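PDB 3OON: outer membrane protein (Tpn50) from Borrelia burgdorferi, which probably binds peptidoglycan through its OmpA-like C-terminal domain, the part described here, and so may connect the outer membrane to the cell wall. Local coordinates for residues 30-33 / 34-37; 60-63 / 64-67; 66-69 / 70-74; 85-88 / 89-93. One frame throughout, in Å; residues are numbered along the deposited sequence.

Interaction 1 (30-33 / 34-37)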
loop_
_atom_site.group_PDB
_atom_site.type_symbol
_atom_site.label_atom_id
_atom_site.label_comp_id
_atom_site.label_asym_id
_atom_site.label_seq_id
_atom_site.Cartn_x
_atom_site.Cartn_y
_atom_site.Cartn_z
ATOM N N GLN A 30 -13.326 17.104 3.371
ATOM C CA GLN A 30 -12.558 17.250 4.609
ATOM C C GLN A 30 -12.061 15.919 5.183
ATOM O O GLN A 30 -10.909 15.803 5.610
ATOM C CB GLN A 30 -13.416 17.982 5.656
ATOM C CG GLN A 30 -12.736 18.181 7.004
ATOM C CD GLN A 30 -11.735 19.332 6.998
ATOM O OE1 GLN A 30 -11.252 19.755 5.944
ATOM N NE2 GLN A 30 -11.423 19.845 8.182
ATOM N N LYS A 31 -12.937 14.922 5.183
ATOM C CA LYS A 31 -12.649 13.629 5.786
ATOM C C LYS A 31 -11.534 12.859 5.072
ATOM O O LYS A 31 -11.011 11.888 5.624
ATOM C CB LYS A 31 -13.916 12.771 5.840
ATOM C CG LYS A 31 -14.442 12.353 4.468
ATOM C CD LYS A 31 -15.615 11.408 4.602
ATOM C CE LYS A 31 -16.128 10.996 3.246
ATOM N NZ LYS A 31 -17.489 10.389 3.343
ATOM N N GLU A 32 -11.178 13.287 3.860
ATOM C CA GLU A 32 -10.195 12.568 3.049
ATOM C C GLU A 32 -8.751 12.929 3.394
ATOM O O GLU A 32 -7.822 12.228 2.993
ATOM C CB GLU A 32 -10.443 12.787 1.540
ATOM C CG GLU A 32 -11.810 12.332 0.998
ATOM C CD GLU A 32 -11.990 10.828 1.034
ATOM O OE1 GLU A 32 -12.065 10.269 2.146
ATOM O OE2 GLU A 32 -12.059 10.197 -0.039
ATOM N N TYR A 33 -8.551 14.019 4.131
ATOM C CA TYR A 33 -7.191 14.474 4.415
ATOM C C TYR A 33 -6.379 13.477 5.244
ATOM O O TYR A 33 -5.168 13.377 5.078
ATOM C CB TYR A 33 -7.187 15.878 5.033
ATOM C CG TYR A 33 -7.494 16.949 4.010
ATOM C CD1 TYR A 33 -6.598 17.231 2.984
ATOM C CD2 TYR A 33 -8.683 17.666 4.060
ATOM C CE1 TYR A 33 -6.877 18.206 2.029
ATOM C CE2 TYR A 33 -8.974 18.650 3.110
ATOM C CZ TYR A 33 -8.064 18.911 2.102
ATOM O OH TYR A 33 -8.344 19.874 1.161
ATOM N N LYS A 34 -7.062 12.727 6.109
ATOM C CA LYS A 34 -6.425 11.686 6.909
ATOM C C LYS A 34 -5.836 10.579 6.009
ATOM O O LYS A 34 -4.759 10.046 6.284
ATOM C CB LYS A 34 -7.439 11.110 7.903
ATOM C CG LYS A 34 -6.860 10.170 8.959
ATOM C CD LYS A 34 -6.525 10.907 10.262
ATOM C CE LYS A 34 -6.937 10.099 11.502
ATOM N NZ LYS A 34 -6.183 8.824 11.681
ATOM N N LYS A 35 -6.543 10.249 4.932
ATOM C CA LYS A 35 -6.026 9.303 3.935
ATOM C C LYS A 35 -4.780 9.844 3.224
ATOM O O LYS A 35 -3.792 9.117 3.022
ATOM C CB LYS A 35 -7.105 8.969 2.912
ATOM C CG LYS A 35 -6.679 7.943 1.873
ATOM C CD LYS A 35 -7.722 7.795 0.740
ATOM C CE LYS A 35 -8.944 7.038 1.180
ATOM N NZ LYS A 35 -9.654 6.458 0.004
ATOM N N ILE A 36 -4.820 11.117 2.843
ATOM C CA ILE A 36 -3.646 11.735 2.228
ATOM C C ILE A 36 -2.489 11.812 3.238
ATOM O O ILE A 36 -1.327 11.718 2.856
ATOM C CB ILE A 36 -3.953 13.112 1.612
ATOM C CG1 ILE A 36 -5.117 13.009 0.612
ATOM C CG2 ILE A 36 -2.717 13.652 0.894
ATOM C CD1 ILE A 36 -5.716 14.352 0.235
ATOM N N ASP A 37 -2.815 11.954 4.520
ATOM C CA ASP A 37 -1.794 11.949 5.587
ATOM C C ASP A 37 -1.034 10.624 5.637
ATOM O O ASP A 37 0.180 10.596 5.854
ATOM C CB ASP A 37 -2.424 12.218 6.950
ATOM C CG ASP A 37 -2.820 13.670 7.144
ATOM O OD1 ASP A 37 -2.383 14.531 6.355
ATOM O OD2 ASP A 37 -3.575 13.943 8.100
HETATM O O HOH W 1 -9.588 14.205 7.314
HETATM O O HOH W 2 -12.291 7.642 -0.011
#
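Glu32 and Tyr33 carry most of this contact with Lys35, Ile36 and Asp37 at the start of helix 33-45, a worked example of how a helix begins with backbone bonds and is then pinned by side chains. Ahead of them, the Gln30 carbonyl reaches the next turn through a water, which donates to Gln30 O at 2.7 Å and accepts from Lys34 N. Lys31 skirts the contact, its NZ in a long, weak ion pair with Glu20. At Glu32 the carbonyl takes Ile36 N at 3.2 Å, with a weak second bond from Lys35 N. The Glu32 chain is bent, and OE2 stops 4.4 Å from Lys35 NZ, too far for a salt bridge. A water at 2.9 Å from Lys35 NZ lies between these charges, while OE2 also accepts from the backbone N of Glu20, and NZ is hydrogen-bonded to Asn1 O and forms a salt bridge with Asp18. Tyr33 O receives Asp37 N at 2.8 Å. With CG beside the backbone N (chi1 -74°), the Tyr33 ring runs alongside Ile36, and its CD1 meets Ile36 CD1 at 4.1 Å. Ile36 carries the contact into the core, packing on Ile77, Tyr80 and Leu81 of helix 63-83 and on Ile19 of strand 12-20, while Asp37 OD1 is hydrogen-bonded to the Tyr80 hydroxyl and the rings of Tyr33 and Tyr80 meet obliquely.

Interaction 2 (60-63 / 64-67)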
loop_
_atom_site.group_PDB
_atom_site.type_symbol
_atom_site.label_atom_id
_atom_site.label_comp_id
_atom_site.label_asym_id
_atom_site.label_seq_id
_atom_site.Cartn_x
_atom_site.Cartn_y
_atom_site.Cartn_z
ATOM N N PHE A 60 -18.355 12.209 -19.473
ATOM C CA PHE A 60 -17.903 12.437 -20.832
ATOM C C PHE A 60 -18.209 13.854 -21.298
ATOM O O PHE A 60 -19.107 14.111 -22.101
ATOM C CB PHE A 60 -18.297 11.302 -21.790
ATOM C CG PHE A 60 -17.361 10.118 -21.694
ATOM C CD1 PHE A 60 -16.109 10.153 -22.322
ATOM C CD2 PHE A 60 -17.685 9.009 -20.910
ATOM C CE1 PHE A 60 -15.223 9.084 -22.213
ATOM C CE2 PHE A 60 -16.800 7.926 -20.789
ATOM C CZ PHE A 60 -15.565 7.967 -21.442
ATOM N N GLY A 61 -17.432 14.778 -20.745
ATOM C CA GLY A 61 -17.534 16.180 -21.093
ATOM C C GLY A 61 -16.586 16.475 -22.235
ATOM O O GLY A 61 -15.961 15.564 -22.792
ATOM N N LEU A 62 -16.489 17.750 -22.582
ATOM C CA LEU A 62 -15.528 18.203 -23.581
ATOM C C LEU A 62 -14.119 17.867 -23.099
ATOM O O LEU A 62 -13.800 18.029 -21.913
ATOM C CB LEU A 62 -15.676 19.705 -23.826
ATOM C CG LEU A 62 -17.056 20.169 -24.313
ATOM C CD1 LEU A 62 -17.113 21.687 -24.388
ATOM C CD2 LEU A 62 -17.392 19.539 -25.665
ATOM N N GLU A 63 -13.281 17.392 -24.019
ATOM C CA GLU A 63 -11.985 16.836 -23.629
ATOM C C GLU A 63 -11.077 17.829 -22.902
ATOM O O GLU A 63 -10.475 17.466 -21.897
ATOM C CB GLU A 63 -11.281 16.133 -24.797
ATOM C CG GLU A 63 -11.973 14.796 -25.155
ATOM C CD GLU A 63 -11.197 13.914 -26.135
ATOM O OE1 GLU A 63 -9.982 14.126 -26.335
ATOM O OE2 GLU A 63 -11.822 12.999 -26.720
ATOM N N GLU A 64 -11.006 19.081 -23.361
ATOM C CA GLU A 64 -10.154 20.068 -22.667
ATOM C C GLU A 64 -10.678 20.378 -21.265
ATOM O O GLU A 64 -9.898 20.530 -20.321
ATOM C CB GLU A 64 -9.951 21.354 -23.491
ATOM C CG GLU A 64 -9.118 22.466 -22.782
ATOM C CD GLU A 64 -7.791 21.982 -22.177
ATOM O OE1 GLU A 64 -7.072 21.179 -22.823
ATOM O OE2 GLU A 64 -7.456 22.419 -21.048
ATOM N N GLU A 65 -11.997 20.454 -21.126
ATOM C CA GLU A 65 -12.608 20.687 -19.823
ATOM C C GLU A 65 -12.315 19.535 -18.857
ATOM O O GLU A 65 -11.970 19.765 -17.686
ATOM C CB GLU A 65 -14.114 20.871 -19.960
ATOM C CG GLU A 65 -14.771 21.421 -18.704
ATOM C CD GLU A 65 -16.212 21.847 -18.919
ATOM O OE1 GLU A 65 -16.599 22.121 -20.082
ATOM O OE2 GLU A 65 -16.955 21.920 -17.911
HETATM N N MSE A 66 -12.457 18.300 -19.343
HETATM C CA MSE A 66 -12.189 17.135 -18.495
HETATM C C MSE A 66 -10.707 17.037 -18.172
HETATM O O MSE A 66 -10.328 16.686 -17.051
HETATM C CB MSE A 66 -12.712 15.838 -19.112
HETATM C CG MSE A 66 -14.230 15.811 -19.309
HETATM SE SE MSE A 66 -15.292 16.101 -17.680
HETATM C CE MSE A 66 -15.684 17.992 -17.868
ATOM N N HIS A 67 -9.863 17.359 -19.147
ATOM C CA HIS A 67 -8.438 17.368 -18.887
ATOM C C HIS A 67 -8.076 18.348 -17.762
ATOM O O HIS A 67 -7.359 17.988 -16.822
ATOM C CB HIS A 67 -7.631 17.674 -20.145
ATOM C CG HIS A 67 -6.168 17.784 -19.872
ATOM N ND1 HIS A 67 -5.538 18.992 -19.692
ATOM C CD2 HIS A 67 -5.229 16.833 -19.668
ATOM C CE1 HIS A 67 -4.262 18.781 -19.415
ATOM N NE2 HIS A 67 -4.048 17.479 -19.400
HETATM O O HOH W 3 -17.528 19.569 -20.561
#
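Leu62 and Glu63 offer the carbonyls that Met66 and His67 use to open helix 63-83. These are the first i to i+4 backbone bonds of the helix: Met66 N to Leu62 O is 2.9 Å long, and His67 N to Glu63 O spans 2.8 Å. Apolar contact comes mainly from Met66, a selenomethionine in this crystal. With CG beside the backbone N (chi1 -62°), Met66 CG lies 3.7 Å from Gly61 N; bends at the next two torsions bring Met66 CE to 4.1 Å from Gly61 CA, where the glycine presents bare backbone. On the surface of the same turn, the CB atoms of Leu62 and Glu65 approach to 4.3 Å. A solvent bridge completes the set, one water accepting from Leu62 N at 2.9 Å and donating, weakly, to Glu65 OE1. The acidic ends of Glu63, Glu64 and Glu65 sit in the first turn, where negative charge should suit the positive end of the helix dipole. This is a helix N-terminus with Leu62 at the N-cap position, although leucine cannot cap the first turn with a side-chain acceptor. The turn marks the passage from the loop after strand 51-55 into helix 63-83 of the OmpA-like domain.

Interaction 3 (66-69 / 70-74). With SO4 (sulfate ion), chain B.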
loop_
_atom_site.group_PDB
_atom_site.type_symbol
_atom_site.label_atom_id
_atom_site.label_comp_id
_atom_site.label_asym_id
_atom_site.label_seq_id
_atom_site.Cartn_x
_atom_site.Cartn_y
_atom_site.Cartn_z
HETATM N N MSE A 66 -12.457 18.300 -19.343
HETATM C CA MSE A 66 -12.189 17.135 -18.495
HETATM C C MSE A 66 -10.707 17.037 -18.172
HETATM O O MSE A 66 -10.328 16.686 -17.051
HETATM C CB MSE A 66 -12.712 15.838 -19.112
HETATM C CG MSE A 66 -14.230 15.811 -19.309
HETATM SE SE MSE A 66 -15.292 16.101 -17.680
HETATM C CE MSE A 66 -15.684 17.992 -17.868
ATOM N N HIS A 67 -9.863 17.359 -19.147
ATOM C CA HIS A 67 -8.438 17.368 -18.887
ATOM C C HIS A 67 -8.076 18.348 -17.762
ATOM O O HIS A 67 -7.359 17.988 -16.822
ATOM C CB HIS A 67 -7.631 17.674 -20.145
ATOM C CG HIS A 67 -6.168 17.784 -19.872
ATOM N ND1 HIS A 67 -5.538 18.992 -19.692
ATOM C CD2 HIS A 67 -5.229 16.833 -19.668
ATOM C CE1 HIS A 67 -4.262 18.781 -19.415
ATOM N NE2 HIS A 67 -4.048 17.479 -19.400
ATOM N N GLU A 68 -8.564 19.580 -17.873
ATOM C CA GLU A 68 -8.306 20.599 -16.867
ATOM C C GLU A 68 -8.778 20.165 -15.480
ATOM O O GLU A 68 -8.017 20.238 -14.517
ATOM C CB GLU A 68 -8.936 21.939 -17.261
ATOM C CG GLU A 68 -8.650 23.083 -16.271
ATOM C CD GLU A 68 -7.166 23.472 -16.173
ATOM O OE1 GLU A 68 -6.346 23.078 -17.037
ATOM O OE2 GLU A 68 -6.815 24.196 -15.217
ATOM N N LEU A 69 -10.020 19.696 -15.384
ATOM C CA LEU A 69 -10.546 19.243 -14.104
ATOM C C LEU A 69 -9.683 18.125 -13.497
ATOM O O LEU A 69 -9.338 18.173 -12.314
ATOM C CB LEU A 69 -12.012 18.815 -14.236
ATOM C CG LEU A 69 -12.724 18.255 -12.992
ATOM C CD1 LEU A 69 -12.728 19.245 -11.808
ATOM C CD2 LEU A 69 -14.159 17.848 -13.367
ATOM N N SER A 70 -9.322 17.138 -14.318
ATOM C CA SER A 70 -8.553 16.005 -13.846
ATOM C C SER A 70 -7.167 16.449 -13.369
ATOM O O SER A 70 -6.676 15.940 -12.360
ATOM C CB SER A 70 -8.455 14.934 -14.939
ATOM O OG SER A 70 -7.589 15.347 -15.981
ATOM N N GLU A 71 -6.559 17.403 -14.077
ATOM C CA GLU A 71 -5.254 17.925 -13.671
ATOM C C GLU A 71 -5.349 18.731 -12.372
ATOM O O GLU A 71 -4.463 18.628 -11.521
ATOM C CB GLU A 71 -4.561 18.742 -14.777
ATOM C CG GLU A 71 -3.073 18.997 -14.446
ATOM C CD GLU A 71 -2.379 19.935 -15.411
ATOM O OE1 GLU A 71 -2.091 21.085 -15.014
ATOM O OE2 GLU A 71 -2.105 19.519 -16.555
ATOM N N LYS A 72 -6.419 19.510 -12.216
ATOM C CA LYS A 72 -6.623 20.291 -10.986
ATOM C C LYS A 72 -6.859 19.404 -9.760
ATOM O O LYS A 72 -6.546 19.797 -8.631
ATOM C CB LYS A 72 -7.756 21.307 -11.154
ATOM C CG LYS A 72 -7.533 22.281 -12.317
ATOM C CD LYS A 72 -8.434 23.495 -12.242
ATOM C CE LYS A 72 -7.800 24.596 -11.400
ATOM N NZ LYS A 72 -8.539 25.889 -11.492
ATOM N N ARG A 73 -7.412 18.213 -9.991
ATOM C CA ARG A 73 -7.563 17.202 -8.937
ATOM C C ARG A 73 -6.200 16.671 -8.483
ATOM O O ARG A 73 -5.944 16.600 -7.284
ATOM C CB ARG A 73 -8.476 16.055 -9.392
ATOM C CG ARG A 73 -9.931 16.429 -9.303
ATOM C CD ARG A 73 -10.849 15.350 -9.838
ATOM N NE ARG A 73 -12.227 15.788 -9.678
ATOM C CZ ARG A 73 -13.261 15.252 -10.313
ATOM N NH1 ARG A 73 -13.079 14.248 -11.155
ATOM N NH2 ARG A 73 -14.480 15.723 -10.110
ATOM N N ALA A 74 -5.336 16.322 -9.437
ATOM C CA ALA A 74 -3.951 15.949 -9.123
ATOM C C ALA A 74 -3.240 17.071 -8.356
ATOM O O ALA A 74 -2.524 16.826 -7.374
ATOM C CB ALA A 74 -3.188 15.604 -10.409
HETATM S S SO4 B . -16.406 13.880 -12.902
HETATM O O1 SO4 B . -17.679 13.294 -12.488
HETATM O O2 SO4 B . -15.302 13.011 -12.512
HETATM O O3 SO4 B . -16.434 14.024 -14.356
HETATM O O4 SO4 B . -16.274 15.197 -12.288
HETATM O O HOH W 4 -1.965 16.875 -17.799
#
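His67 O is gripped by two donors of the next turn, Ser70 OG at 2.8 Å and Glu71 N at 2.9 Å. The hydroxyl comes in well bent from the C=O direction, whereas the amide follows the usual helical path. Placed between the backbone N and the carbonyl carbon (chi1 72°), Ser70 OG can turn back to the carbonyl and also bond to Gly98 N, so this buried hydroxyl ties the helix to the loop after strand 92-96. One turn apart, His67 and Glu71 lie side by side, ring and carboxylate planes 83° apart. A water joins them, 2.7 Å from His67 NE2 and 2.9 Å from Glu71 OE2, while OE1 pairs with Arg75. The contact of Glu68 with the Lys72 chain is doubtful, because the lysine is modelled in two conformers.

Elsewhere on the helix, Leu69 lies over one face of the Arg73 guanidinium, its CG 4.0 Å above the plane. The group's edge faces a sulfate: NH1 donates to O2 almost straight (177°) and NH2 to O4, both at 2.9 Å. Bonds from NE to Ser25 O and NH1 to His56 O would fix its rotation. Arg115 NE and the amides of Glu58 and Gln59 also bind this sulfate, probably from the crystallisation liquor, which may mark where related OmpA-like domains bind a peptidoglycan carboxylate. The contact thus occupies the early turns of helix 63-83, in the beta-alpha-beta unit between strands 51-55 and 92-96, with Arg73 reaching the loop that follows strand 51-55.

Interaction 4 (85-88 / 89-93)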
loop_
_atom_site.group_PDB
_atom_site.type_symbol
_atom_site.label_atom_id
_atom_site.label_comp_id
_atom_site.label_asym_id
_atom_site.label_seq_id
_atom_site.Cartn_x
_atom_site.Cartn_y
_atom_site.Cartn_z
ATOM N N LYS A 85 4.778 19.634 3.784
ATOM C CA LYS A 85 6.233 19.581 3.623
ATOM C C LYS A 85 6.821 18.178 3.391
ATOM O O LYS A 85 7.945 17.897 3.805
ATOM C CB LYS A 85 6.944 20.302 4.787
ATOM C CG LYS A 85 6.826 21.821 4.743
ATOM C CD LYS A 85 8.159 22.477 5.105
ATOM C CE LYS A 85 9.177 22.323 3.959
ATOM N NZ LYS A 85 10.592 22.321 4.431
ATOM N N VAL A 86 6.072 17.293 2.727
ATOM C CA VAL A 86 6.624 15.965 2.417
ATOM C C VAL A 86 7.304 15.910 1.037
ATOM O O VAL A 86 8.207 15.098 0.810
ATOM C CB VAL A 86 5.616 14.786 2.651
ATOM C CG1 VAL A 86 4.971 14.905 4.020
ATOM C CG2 VAL A 86 4.562 14.724 1.585
ATOM N N LYS A 87 6.885 16.796 0.136
ATOM C CA LYS A 87 7.552 16.984 -1.151
ATOM C C LYS A 87 7.626 18.485 -1.469
ATOM O O LYS A 87 6.792 19.269 -1.004
ATOM C CB LYS A 87 6.816 16.224 -2.276
ATOM C CG LYS A 87 6.936 14.697 -2.224
ATOM C CD LYS A 87 8.335 14.207 -2.591
ATOM C CE LYS A 87 8.669 12.891 -1.909
ATOM N NZ LYS A 87 10.122 12.579 -2.039
ATOM N N ASP A 88 8.640 18.879 -2.236
ATOM C CA ASP A 88 8.712 20.235 -2.782
ATOM C C ASP A 88 8.072 20.259 -4.164
ATOM O O ASP A 88 7.963 19.217 -4.819
ATOM C CB ASP A 88 10.167 20.708 -2.874
ATOM C CG ASP A 88 10.818 20.910 -1.507
ATOM O OD1 ASP A 88 10.127 21.297 -0.533
ATOM O OD2 ASP A 88 12.044 20.694 -1.413
ATOM N N LYS A 89 7.678 21.443 -4.635
ATOM C CA LYS A 89 7.036 21.547 -5.956
ATOM C C LYS A 89 7.959 21.050 -7.080
ATOM O O LYS A 89 7.488 20.567 -8.116
ATOM C CB LYS A 89 6.495 22.967 -6.224
ATOM C CG LYS A 89 7.499 23.928 -6.832
ATOM C CD LYS A 89 6.853 25.151 -7.492
ATOM C CE LYS A 89 7.895 25.889 -8.327
ATOM N NZ LYS A 89 7.473 27.252 -8.807
ATOM N N ASP A 90 9.264 21.163 -6.832
ATOM C CA ASP A 90 10.328 20.664 -7.702
ATOM C C ASP A 90 10.243 19.187 -8.005
ATOM O O ASP A 90 10.779 18.734 -9.015
ATOM C CB ASP A 90 11.679 20.854 -7.024
ATOM C CG ASP A 90 12.116 22.276 -6.999
ATOM O OD1 ASP A 90 11.429 23.123 -7.609
ATOM O OD2 ASP A 90 13.160 22.540 -6.375
ATOM N N GLN A 91 9.621 18.443 -7.095
ATOM C CA GLN A 91 9.659 16.985 -7.102
ATOM C C GLN A 91 8.377 16.374 -7.618
ATOM O O GLN A 91 8.283 15.152 -7.650
ATOM C CB GLN A 91 9.891 16.441 -5.692
ATOM C CG GLN A 91 11.194 16.892 -5.044
ATOM C CD GLN A 91 11.272 16.444 -3.602
ATOM O OE1 GLN A 91 10.631 17.023 -2.725
ATOM N NE2 GLN A 91 12.050 15.399 -3.349
ATOM N N ILE A 92 7.395 17.198 -7.998
ATOM C CA ILE A 92 6.065 16.668 -8.378
ATOM C C ILE A 92 5.651 16.922 -9.834
ATOM O O ILE A 92 5.568 18.070 -10.280
ATOM C CB ILE A 92 4.935 17.185 -7.447
ATOM C CG1 ILE A 92 5.319 17.011 -5.978
ATOM C CG2 ILE A 92 3.602 16.450 -7.761
ATOM C CD1 ILE A 92 4.311 17.614 -5.003
ATOM N N LEU A 93 5.392 15.841 -10.565
ATOM C CA LEU A 93 4.788 15.929 -11.886
ATOM C C LEU A 93 3.285 15.726 -11.712
ATOM O O LEU A 93 2.858 14.885 -10.915
ATOM C CB LEU A 93 5.354 14.858 -12.825
ATOM C CG LEU A 93 6.794 14.956 -13.329
ATOM C CD1 LEU A 93 7.297 13.629 -13.871
ATOM C CD2 LEU A 93 6.915 16.028 -14.388
#
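Gln91 packs its amide against Lys87 and the backbone of Asp88, and this is where the turn is tightest. Gln91 OE1 accepts Asp88 N at 2.8 Å with an N-H...O angle of 176°, on a lone pair in the plane of the amide. In return Gln91 N donates to Asp88 O at 2.9 Å, from well above that carbonyl's plane, so two bonds run between the same pair of residues. The extended Gln91 chain (chi2 173°) carries the amide back to Asp88, crossing Lys87 at about a right angle, with OE1 3.6 Å from Lys87 CD. Ile92 adds apolar weight from the buried side, its CD1 4.0 Å from Lys87 CB and its CG1 3.6 Å from Asp88 O. The turn lies inside a beta-alpha-beta unit: helix 63-83 has ended in a Schellman motif at Lys85, and the 3-10 segment 89-91 leads into strand 92-96, parallel to strand 51-55. Although Lys87 is buried, its NZ has hydrogen bonds to Phe46 O and Asn49 O, so the ammonium is held by carbonyls after helix 33-45. Across the turn things are looser. Lys89 follows Asp88 in the chain, and its extended side chain leads off at the surface. The carboxylate of Asp88, set obliquely to the Gln91 amide with planes 46° apart, belongs to this exposed flank, as does Asp90.

Overall arrangement
Interactions 2 and 3 share Met66 and His67 and run into one another along helix 63-83, yet differ in kind: interaction 2 is a helix start rich in acidic side chains, whereas interaction 3 gathers round a buried arginine and an anion. Interactions 1, 3 and 4 are partly buried, and interaction 2 alone lies at the surface. In interaction 1, at the start of helix 33-45, an isoleucine faces the core while charges are bridged by water; in interaction 4, in the turn leading to strand 92-96, a glutamine amide grips the backbone directly. Centres of interactions 1 and 2 lie about 27 Å apart, as do those of 2 and 4.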